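Local coordinates for phenylalanine hydroxylase (Colwellia psychrerythraea, PDB 2V27), which probably hydroxylates L-phenylalanine to L-tyrosine at a non-haem iron, using tetrahydrobiopterin and dioxygen, in the first step of phenylalanine breakdown, at residues P118-F121 with H122-G126; L177-G181 with G182-S186; E49-K53 with L54-T58. All blocks are in the same frame, centred on the assembly; numbering follows the deposited sequence. Where two conformers were deposited one is given.

Contact 1. Residues P118-F121 with H122-G126. With FE (Fe (III) ion), chain E.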
ATOM      1  N   PRO B 118      -5.957  16.189   2.536  1.00 18.97           N
ATOM      2  CA  PRO B 118      -7.193  16.323   3.348  1.00 16.91           C
ATOM      3  C   PRO B 118      -8.088  17.478   2.883  1.00 14.95           C
ATOM      4  O   PRO B 118      -7.629  18.634   2.796  1.00 16.13           O
ATOM      5  CB  PRO B 118      -6.668  16.557   4.774  1.00 16.27           C
ATOM      6  CG  PRO B 118      -5.342  17.122   4.610  1.00 19.24           C
ATOM      7  CD  PRO B 118      -4.753  16.421   3.352  1.00 19.27           C
ATOM      8  N   ASP B 119      -9.350  17.173   2.595  1.00 13.26           N
ATOM      9  CA  ASP B 119     -10.275  18.185   2.091  1.00 13.56           C
ATOM     10  C   ASP B 119     -11.236  18.644   3.184  1.00 11.64           C
ATOM     11  O   ASP B 119     -11.162  18.202   4.343  1.00 10.47           O
ATOM     12  CB  ASP B 119     -10.986  17.746   0.779  1.00 13.35           C
ATOM     13  CG  ASP B 119     -12.091  16.741   1.000  1.00 12.34           C
ATOM     14  OD1 ASP B 119     -12.846  16.515   0.008  1.00 12.99           O
ATOM     15  OD2 ASP B 119     -12.289  16.225   2.150  1.00 13.00           O
ATOM     16  N   ILE B 120     -12.178  19.522   2.825  1.00 11.40           N
ATOM     17  CA  ILE B 120     -13.050  20.117   3.820  1.00 12.06           C
ATOM     18  C   ILE B 120     -13.955  19.063   4.465  1.00 11.52           C
ATOM     19  O   ILE B 120     -14.296  19.182   5.658  1.00 10.40           O
ATOM     20  CB  ILE B 120     -13.835  21.308   3.228  1.00 12.31           C
ATOM     21  CG1 ILE B 120     -14.495  22.098   4.344  1.00 12.89           C
ATOM     22  CG2 ILE B 120     -14.891  20.892   2.210  1.00 14.89           C
ATOM     23  CD1 ILE B 120     -14.962  23.537   3.839  1.00 13.56           C
ATOM     24  N   PHE B 121     -14.338  18.027   3.688  1.00 11.30           N
ATOM     25  CA  PHE B 121     -15.109  16.941   4.281  1.00 10.37           C
ATOM     26  C   PHE B 121     -14.292  16.137   5.331  1.00 10.26           C
ATOM     27  O   PHE B 121     -14.789  15.872   6.443  1.00  9.10           O
ATOM     28  CB  PHE B 121     -15.703  16.020   3.198  1.00 10.79           C
ATOM     29  CG  PHE B 121     -16.553  14.931   3.796  1.00  9.70           C
ATOM     30  CD1 PHE B 121     -17.858  15.219   4.202  1.00 10.96           C
ATOM     31  CD2 PHE B 121     -16.034  13.632   4.053  1.00 11.27           C
ATOM     32  CE1 PHE B 121     -18.675  14.217   4.833  1.00 10.57           C
ATOM     33  CE2 PHE B 121     -16.829  12.639   4.672  1.00  8.95           C
ATOM     34  CZ  PHE B 121     -18.135  12.907   5.064  1.00 11.60           C
ATOM     35  N   HIS B 122     -13.091  15.725   4.968  1.00 10.84           N
ATOM     36  CA  HIS B 122     -12.219  15.060   5.954  1.00  9.21           C
ATOM     37  C   HIS B 122     -12.125  15.867   7.265  1.00  9.36           C
ATOM     38  O   HIS B 122     -12.305  15.346   8.355  1.00 10.37           O
ATOM     39  CB  HIS B 122     -10.830  14.800   5.389  1.00 10.88           C
ATOM     40  CG  HIS B 122      -9.862  14.359   6.445  1.00 10.56           C
ATOM     41  ND1 HIS B 122     -10.037  13.173   7.139  1.00 16.85           N
ATOM     42  CD2 HIS B 122      -8.803  14.978   7.015  1.00 14.35           C
ATOM     43  CE1 HIS B 122      -9.057  13.044   8.025  1.00 17.79           C
ATOM     44  NE2 HIS B 122      -8.294  14.130   7.972  1.00 14.23           N
ATOM     45  N   GLU B 123     -11.873  17.173   7.167  1.00  9.34           N
ATOM     46  CA  GLU B 123     -11.618  17.953   8.386  1.00  9.37           C
ATOM     47  C   GLU B 123     -12.896  18.181   9.163  1.00 10.36           C
ATOM     48  O   GLU B 123     -12.871  17.993  10.389  1.00 10.89           O
ATOM     49  CB  GLU B 123     -10.973  19.334   8.056  1.00  9.83           C
ATOM     50  CG  GLU B 123      -9.733  19.283   7.144  1.00 10.14           C
ATOM     51  CD  GLU B 123      -8.509  18.663   7.781  1.00 13.14           C
ATOM     52  OE1 GLU B 123      -8.605  18.024   8.876  1.00 12.53           O
ATOM     53  OE2 GLU B 123      -7.414  18.825   7.169  1.00 17.18           O
ATOM     54  N   ILE B 124     -13.978  18.610   8.487  1.00 10.13           N
ATOM     55  CA  ILE B 124     -15.178  18.964   9.238  1.00 11.06           C
ATOM     56  C   ILE B 124     -15.932  17.709   9.720  1.00 10.64           C
ATOM     57  O   ILE B 124     -16.346  17.652  10.874  1.00 11.28           O
ATOM     58  CB  ILE B 124     -16.086  19.954   8.426  1.00 10.53           C
ATOM     59  CG1 ILE B 124     -15.352  21.299   8.260  1.00 14.07           C
ATOM     60  CG2 ILE B 124     -17.429  20.168   9.111  1.00 11.65           C
ATOM     61  CD1 ILE B 124     -16.201  22.375   7.583  1.00 15.22           C
ATOM     62  N   PHE B 125     -16.094  16.715   8.836  1.00  9.81           N
ATOM     63  CA  PHE B 125     -16.759  15.509   9.252  1.00  9.57           C
ATOM     64  C   PHE B 125     -15.848  14.613  10.120  1.00  8.90           C
ATOM     65  O   PHE B 125     -16.277  14.049  11.168  1.00  8.79           O
ATOM     66  CB  PHE B 125     -17.286  14.752   8.031  1.00 10.17           C
ATOM     67  CG  PHE B 125     -18.190  13.628   8.399  1.00  8.81           C
ATOM     68  CD1 PHE B 125     -19.590  13.777   8.360  1.00 10.91           C
ATOM     69  CD2 PHE B 125     -17.635  12.417   8.713  1.00 12.59           C
ATOM     70  CE1 PHE B 125     -20.435  12.691   8.728  1.00 12.13           C
ATOM     71  CE2 PHE B 125     -18.420  11.356   9.051  1.00 11.40           C
ATOM     72  CZ  PHE B 125     -19.802  11.451   9.065  1.00 12.80           C
ATOM     73  N   GLY B 126     -14.594  14.466   9.703  1.00  8.76           N
ATOM     74  CA  GLY B 126     -13.703  13.558  10.430  1.00  9.39           C
ATOM     75  C   GLY B 126     -13.205  14.041  11.797  1.00  8.50           C
ATOM     76  O   GLY B 126     -13.072  13.220  12.727  1.00  9.30           O
TER
HETATM   77 FE    FE E3008      -6.887  14.381   9.409  1.00 10.69          FE
HETATM   78  O   HOH W   1      -7.362  20.397   5.160  1.00 15.51           O
HETATM   79  O   HOH W   2      -6.511  16.434   9.228  1.00 13.87           O
HETATM   80  O   HOH W   3      -5.329  14.394   7.777  1.00 21.08           O

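Contact 2. Residues L177-G181 with G182-S186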
ATOM      1  N   LEU B 177     -15.213  -2.709  19.325  0.50 13.82           N
ATOM      2  CA  LEU B 177     -14.255  -1.762  18.741  0.50 12.34           C
ATOM      3  C   LEU B 177     -14.968  -0.525  18.212  0.50 11.96           C
ATOM      4  O   LEU B 177     -16.006  -0.643  17.510  0.50 11.51           O
ATOM      5  CB  LEU B 177     -13.510  -2.450  17.604  0.50 12.54           C
ATOM      6  CG  LEU B 177     -12.181  -1.897  17.112  0.50 13.48           C
ATOM      7  CD1 LEU B 177     -11.097  -2.074  18.188  0.50 12.50           C
ATOM      8  CD2 LEU B 177     -11.775  -2.612  15.803  0.50 11.98           C
ATOM      9  N   ARG B 178     -14.398   0.654  18.515  1.00 10.07           N
ATOM     10  CA  ARG B 178     -14.946   1.921  18.015  1.00  9.69           C
ATOM     11  C   ARG B 178     -13.798   2.732  17.436  1.00  9.50           C
ATOM     12  O   ARG B 178     -12.593   2.393  17.569  1.00  9.50           O
ATOM     13  CB  ARG B 178     -15.707   2.697  19.107  1.00  9.37           C
ATOM     14  CG  ARG B 178     -16.961   1.970  19.708  1.00 10.61           C
ATOM     15  CD  ARG B 178     -18.073   1.845  18.686  1.00 13.71           C
ATOM     16  NE  ARG B 178     -19.305   1.363  19.302  1.00 15.46           N
ATOM     17  CZ  ARG B 178     -19.600   0.070  19.394  1.00 15.34           C
ATOM     18  NH1 ARG B 178     -18.736  -0.820  18.894  1.00 15.66           N
ATOM     19  NH2 ARG B 178     -20.753  -0.340  19.968  1.00 17.49           N
ATOM     20  N   ILE B 179     -14.181   3.851  16.844  1.00  9.24           N
ATOM     21  CA  ILE B 179     -13.262   4.723  16.106  1.00  9.18           C
ATOM     22  C   ILE B 179     -13.235   6.160  16.618  1.00  8.77           C
ATOM     23  O   ILE B 179     -14.303   6.747  16.816  1.00  9.55           O
ATOM     24  CB  ILE B 179     -13.684   4.834  14.609  1.00  9.25           C
ATOM     25  CG1 ILE B 179     -13.821   3.433  13.986  1.00 10.90           C
ATOM     26  CG2 ILE B 179     -12.638   5.655  13.819  1.00  9.22           C
ATOM     27  CD1 ILE B 179     -14.751   3.436  12.773  1.00 11.21           C
ATOM     28  N   TYR B 180     -12.033   6.701  16.844  1.00  8.80           N
ATOM     29  CA  TYR B 180     -11.961   8.141  17.089  1.00  7.58           C
ATOM     30  C   TYR B 180     -11.084   8.901  16.083  1.00  8.09           C
ATOM     31  O   TYR B 180     -11.177  10.124  15.986  1.00  9.41           O
ATOM     32  CB  TYR B 180     -11.622   8.514  18.562  1.00  7.21           C
ATOM     33  CG  TYR B 180     -10.186   8.332  18.974  1.00  7.45           C
ATOM     34  CD1 TYR B 180      -9.297   9.425  18.942  1.00  7.63           C
ATOM     35  CD2 TYR B 180      -9.679   7.057  19.332  1.00  6.53           C
ATOM     36  CE1 TYR B 180      -7.974   9.259  19.302  1.00  8.84           C
ATOM     37  CE2 TYR B 180      -8.345   6.878  19.718  1.00  7.75           C
ATOM     38  CZ  TYR B 180      -7.495   7.972  19.698  1.00  7.03           C
ATOM     39  OH  TYR B 180      -6.133   7.879  20.004  1.00  8.19           O
ATOM     40  N   GLY B 181     -10.255   8.161  15.330  1.00  5.94           N
ATOM     41  CA  GLY B 181      -9.360   8.790  14.340  1.00  6.95           C
ATOM     42  C   GLY B 181     -10.099   9.343  13.105  1.00  6.65           C
ATOM     43  O   GLY B 181     -10.886   8.632  12.447  1.00  7.66           O
ATOM     44  N   GLY B 182      -9.801  10.618  12.759  1.00  7.76           N
ATOM     45  CA  GLY B 182     -10.541  11.295  11.673  1.00  9.45           C
ATOM     46  C   GLY B 182     -10.298  10.742  10.264  1.00  7.89           C
ATOM     47  O   GLY B 182     -11.188  10.773   9.392  1.00  8.25           O
ATOM     48  N   GLY B 183      -9.101  10.179  10.057  1.00  7.67           N
ATOM     49  CA  GLY B 183      -8.736   9.521   8.796  1.00  8.09           C
ATOM     50  C   GLY B 183      -9.611   8.302   8.536  1.00  8.73           C
ATOM     51  O   GLY B 183      -9.822   7.907   7.376  1.00  9.98           O
ATOM     52  N   VAL B 184     -10.102   7.657   9.626  1.00  7.99           N
ATOM     53  CA  VAL B 184     -10.962   6.499   9.521  1.00  8.49           C
ATOM     54  C   VAL B 184     -12.403   6.992   9.392  1.00  8.39           C
ATOM     55  O   VAL B 184     -13.166   6.529   8.510  1.00  8.58           O
ATOM     56  CB  VAL B 184     -10.823   5.606  10.785  1.00  7.86           C
ATOM     57  CG1 VAL B 184     -11.682   4.350  10.628  1.00  8.69           C
ATOM     58  CG2 VAL B 184      -9.356   5.166  11.054  1.00  7.05           C
ATOM     59  N   LEU B 185     -12.801   7.947  10.271  1.00  8.33           N
ATOM     60  CA  LEU B 185     -14.205   8.414  10.361  1.00 10.20           C
ATOM     61  C   LEU B 185     -14.732   9.005   9.074  1.00  9.79           C
ATOM     62  O   LEU B 185     -15.957   9.001   8.877  1.00 11.75           O
ATOM     63  CB  LEU B 185     -14.352   9.455  11.534  1.00 10.57           C
ATOM     64  CG  LEU B 185     -14.233   8.861  12.948  1.00  9.25           C
ATOM     65  CD1 LEU B 185     -13.918   9.862  14.059  1.00 12.33           C
ATOM     66  CD2 LEU B 185     -15.535   8.177  13.353  1.00 14.24           C
ATOM     67  N   SER B 186     -13.863   9.634   8.291  1.00  8.78           N
ATOM     68  CA  SER B 186     -14.332  10.295   7.088  1.00  9.18           C
ATOM     69  C   SER B 186     -14.298   9.412   5.836  1.00 10.08           C
ATOM     70  O   SER B 186     -14.552   9.910   4.779  1.00 10.48           O
ATOM     71  CB  SER B 186     -13.524  11.577   6.833  1.00 10.26           C
ATOM     72  OG  SER B 186     -12.143  11.254   6.567  1.00 12.17           O
TER

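Contact 3. Residues E49-K53 with L54-T58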
ATOM      1  N   GLU B  49     -21.737  12.254  20.120  1.00 10.98           N
ATOM      2  CA  GLU B  49     -22.084  13.418  20.940  1.00 11.04           C
ATOM      3  C   GLU B  49     -21.660  14.728  20.234  1.00 10.63           C
ATOM      4  O   GLU B  49     -22.452  15.706  20.134  1.00 11.65           O
ATOM      5  CB  GLU B  49     -21.412  13.347  22.304  1.00 11.63           C
ATOM      6  CG  GLU B  49     -21.787  14.638  23.133  1.00 15.60           C
ATOM      7  CD  GLU B  49     -21.180  14.663  24.507  0.50 15.97           C
ATOM      8  OE1 GLU B  49     -20.143  13.970  24.720  0.75 15.34           O
ATOM      9  OE2 GLU B  49     -21.771  15.346  25.391  0.75 17.35           O
ATOM     10  N   GLY B  50     -20.451  14.732  19.656  1.00  9.32           N
ATOM     11  CA  GLY B  50     -19.950  15.894  18.939  1.00  9.44           C
ATOM     12  C   GLY B  50     -20.757  16.203  17.700  1.00  9.69           C
ATOM     13  O   GLY B  50     -21.002  17.387  17.395  1.00  9.51           O
ATOM     14  N   LEU B  51     -21.223  15.179  16.963  1.00  9.77           N
ATOM     15  CA  LEU B  51     -22.151  15.450  15.848  1.00 10.78           C
ATOM     16  C   LEU B  51     -23.433  16.183  16.309  1.00 10.89           C
ATOM     17  O   LEU B  51     -23.933  17.067  15.618  1.00 11.48           O
ATOM     18  CB  LEU B  51     -22.551  14.140  15.153  1.00 12.26           C
ATOM     19  CG  LEU B  51     -21.548  13.565  14.151  1.00 14.35           C
ATOM     20  CD1 LEU B  51     -22.216  12.261  13.559  1.00 16.19           C
ATOM     21  CD2 LEU B  51     -21.163  14.553  13.016  1.00 14.69           C
ATOM     22  N   ALA B  52     -23.961  15.773  17.450  1.00 11.53           N
ATOM     23  CA  ALA B  52     -25.216  16.338  17.986  1.00 12.76           C
ATOM     24  C   ALA B  52     -24.950  17.819  18.344  1.00 13.10           C
ATOM     25  O   ALA B  52     -25.831  18.688  18.135  1.00 12.69           O
ATOM     26  CB  ALA B  52     -25.611  15.609  19.177  1.00 12.95           C
ATOM     27  N   LYS B  53     -23.759  18.117  18.883  1.00 11.68           N
ATOM     28  CA  LYS B  53     -23.389  19.518  19.120  1.00 11.13           C
ATOM     29  C   LYS B  53     -23.203  20.352  17.865  1.00 10.61           C
ATOM     30  O   LYS B  53     -23.563  21.529  17.900  1.00 11.40           O
ATOM     31  CB  LYS B  53     -22.117  19.607  19.973  1.00  9.62           C
ATOM     32  CG  LYS B  53     -22.318  19.090  21.380  1.00 10.11           C
ATOM     33  CD  LYS B  53     -21.022  19.120  22.218  1.00 11.58           C
ATOM     34  CE  LYS B  53     -21.247  18.520  23.575  1.00 12.55           C
ATOM     35  NZ  LYS B  53     -19.979  18.592  24.407  1.00 12.06           N
ATOM     36  N   LEU B  54     -22.596  19.821  16.798  1.00  9.61           N
ATOM     37  CA  LEU B  54     -22.338  20.602  15.574  1.00 10.80           C
ATOM     38  C   LEU B  54     -23.585  20.823  14.734  1.00 10.89           C
ATOM     39  O   LEU B  54     -23.680  21.853  14.057  1.00 12.81           O
ATOM     40  CB  LEU B  54     -21.277  19.953  14.647  1.00 10.68           C
ATOM     41  CG  LEU B  54     -19.869  19.949  15.207  1.00 13.26           C
ATOM     42  CD1 LEU B  54     -18.985  19.298  14.152  1.00 15.91           C
ATOM     43  CD2 LEU B  54     -19.342  21.342  15.571  1.00 15.12           C
ATOM     44  N   ASN B  55     -24.495  19.839  14.712  1.00 10.47           N
ATOM     45  CA  ASN B  55     -25.664  19.906  13.847  1.00 11.15           C
ATOM     46  C   ASN B  55     -25.270  20.318  12.429  1.00 12.42           C
ATOM     47  O   ASN B  55     -25.827  21.243  11.867  1.00 13.12           O
ATOM     48  CB  ASN B  55     -26.715  20.821  14.498  1.00 12.34           C
ATOM     49  CG  ASN B  55     -28.038  20.917  13.716  1.00 13.63           C
ATOM     50  OD1 ASN B  55     -28.380  20.061  12.926  1.00 17.42           O
ATOM     51  ND2 ASN B  55     -28.811  21.989  14.014  1.00 15.26           N
ATOM     52  N   LEU B  56     -24.351  19.566  11.837  1.00 12.07           N
ATOM     53  CA  LEU B  56     -23.873  19.840  10.483  1.00 13.09           C
ATOM     54  C   LEU B  56     -25.000  19.700   9.451  1.00 13.12           C
ATOM     55  O   LEU B  56     -25.887  18.836   9.593  1.00 13.83           O
ATOM     56  CB  LEU B  56     -22.731  18.864  10.125  1.00 12.93           C
ATOM     57  CG  LEU B  56     -21.452  19.041  10.973  1.00 13.65           C
ATOM     58  CD1 LEU B  56     -20.503  17.922  10.564  1.00 12.51           C
ATOM     59  CD2 LEU B  56     -20.778  20.398  10.809  1.00 14.64           C
ATOM     60  N   PRO B  57     -24.947  20.514   8.379  1.00 14.95           N
ATOM     61  CA  PRO B  57     -25.969  20.351   7.326  1.00 16.21           C
ATOM     62  C   PRO B  57     -25.641  19.099   6.527  1.00 17.30           C
ATOM     63  O   PRO B  57     -24.439  18.794   6.297  1.00 16.99           O
ATOM     64  CB  PRO B  57     -25.810  21.603   6.460  1.00 17.46           C
ATOM     65  CG  PRO B  57     -24.336  22.158   6.739  1.00 16.51           C
ATOM     66  CD  PRO B  57     -23.971  21.599   8.126  1.00 15.00           C
ATOM     67  N   THR B  58     -26.674  18.359   6.123  1.00 18.25           N
ATOM     68  CA  THR B  58     -26.465  17.124   5.380  1.00 19.79           C
ATOM     69  C   THR B  58     -26.363  17.332   3.845  1.00 19.85           C
ATOM     70  O   THR B  58     -25.887  16.465   3.099  1.00 19.39           O
ATOM     71  CB  THR B  58     -27.571  16.110   5.748  1.00 20.03           C
ATOM     72  OG1 THR B  58     -28.809  16.576   5.202  1.00 24.45           O
ATOM     73  CG2 THR B  58     -27.715  15.941   7.281  1.00 21.28           C
TER
HETATM   74  O   HOH W   4     -23.726  17.022  12.850  1.00 16.08           O

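Contact 1. Residues P118-F121 with H122-G126
The rings of F121 and F125, one helical turn apart, lie almost parallel, with planes at 18°, yet are offset so strongly that little of one ring lies over the other. Centroids stand 4.8 Å apart. CB of F125 sits over one face of the F121 ring, 3.7 Å from its centroid, as a CH-pi contact, while F121 CZ lies over a face of the F125 ring near its rim. F121 holds CG anti to its own backbone nitrogen (chi1 -177°), which sends its ring alongside that of F125, and W28 and F32 meet the two rings edge-to-face. At the helix start D119 is the N-cap: its OD2 accepts from H122 N at 3.0 Å with a nearly straight bond, and its OD1 pairs with R107. Next to this cap, P118 CB touches both H122 CD2 at 3.5 Å and E123 OE2 at 3.4 Å. A water donates to both P118 O and E123 OE2, while E123 OE1 lies 2.7 Å from a second water, itself an iron ligand, which can donate to it. H122 NE2 binds iron at 2.0 Å; with this metal bond, a probable hydrogen bond between H122 ND1 and S186 OG would limit rotation of the imidazole. H127 and E167 complete the protein ligands, giving the two-histidine, one-carboxylate facial triad of the aromatic amino acid hydroxylases.

Contact 2. Residues L177-G181 with G182-S186
The carbonyl of G181, the N-cap residue, takes two backbone donors as the strand ending at I179 turns into the short helix 182-185: L185 N lies in the carbonyl plane at 3.0 Å from G181 O, and V184 N approaches the same oxygen from above that plane at 3.1 Å. Against this turn the side chain of I179 points at the helix. Its CG2 branch does most of the touching, meeting V184 CB at 3.5 Å and L185 CG at 3.7 Å, and the I179 and V184 side chains run across one another at a slant. V184 brings its CG1 methyl up to the same isoleucine by holding it anti to the backbone nitrogen (chi1 -177°). L185 reaches back over the turn, its CD1 resting 3.4 Å from Y180 O. With an alanine here, the contacts of the L185 branch would probably be lost, leaving V184 as the remaining helix partner of I179 and a gap beside that isoleucine and Y180 O. T191 and M195 of helix 188-196 pack on I179 from outside the segments. The arrangement is a strand-to-helix turn with a glycine N-cap, and it carries G182, G183 and S186 to the edge of the iron site.

Contact 3. Residues E49-K53 with L54-T58
L54 N donates to G50 O at 3.0 Å and N55 N to L51 O, also at 3.0 Å, the last two helical bonds at the end of helix 45-54. Both are moderately bent, with N-H...O angles of 152°. The second carbonyl carries more than one bond, because water 4 donates to L51 O at 2.8 Å and accepts from L56 N at 2.8 Å. It thereby joins the final turn to the first residue beyond N55, whose positive phi of 47° takes the chain out of the helix in a left-handed conformation. In place of a direct bond from L56 N back into the helix, the water spans the step. Side-chain contact is slight: L51 CD2 and L56 CD1 meet loosely at 4.2 Å, while L54 CG rests against the carbonyl oxygen of G50 at 3.6 Å. L54 has CG anti to the carbonyl carbon and beside the backbone nitrogen (chi1 -68°), which keeps its branch near that oxygen. On the solvent-facing side of the helix the extended K53 chain runs back toward E49, and K53 NZ forms a long salt bridge of 3.8 Å with E49 OE2. Farther out, the leucines are placed by surrounding helices: L54 rests on V67 and V70 of helix 64-75 and on C128 and P129 of helix 120-131, while L56 touches F32, I124 and V67. P57 O accepts a hydrogen bond from W28 NE1, tying the departing loop to helix 22-38. The chemistry thus divides by side: leucines line the inner face, L54 and L56 buried there, a loose ion pair lies along the outer one, and a single water serves L56 N, which has left the helical bonding pattern, and adds a second donor to L51 O.

In the fold
Along the chain contact 3 comes first, then contact 1, then contact 2, all within the biopterin-dependent hydroxylase domain. Contacts 1 and 2 have centres about 12 Å apart and touch: beyond the probable H122-S186 hydrogen bond, H122 CE1 packs against G182 O, and F125 CE2 against L185 O. The start of helix 120-131 and the short helix 182-185 therefore meet beside the iron. Contact 3 lies about 14 Å from contact 1, centre to centre, joined through I124 and L56, and about 16 Å from contact 2, which it does not touch. From the metal outward come the ligand-bearing helix start with the second-shell turn beside it, and then, behind that helix, a partly exposed helix end.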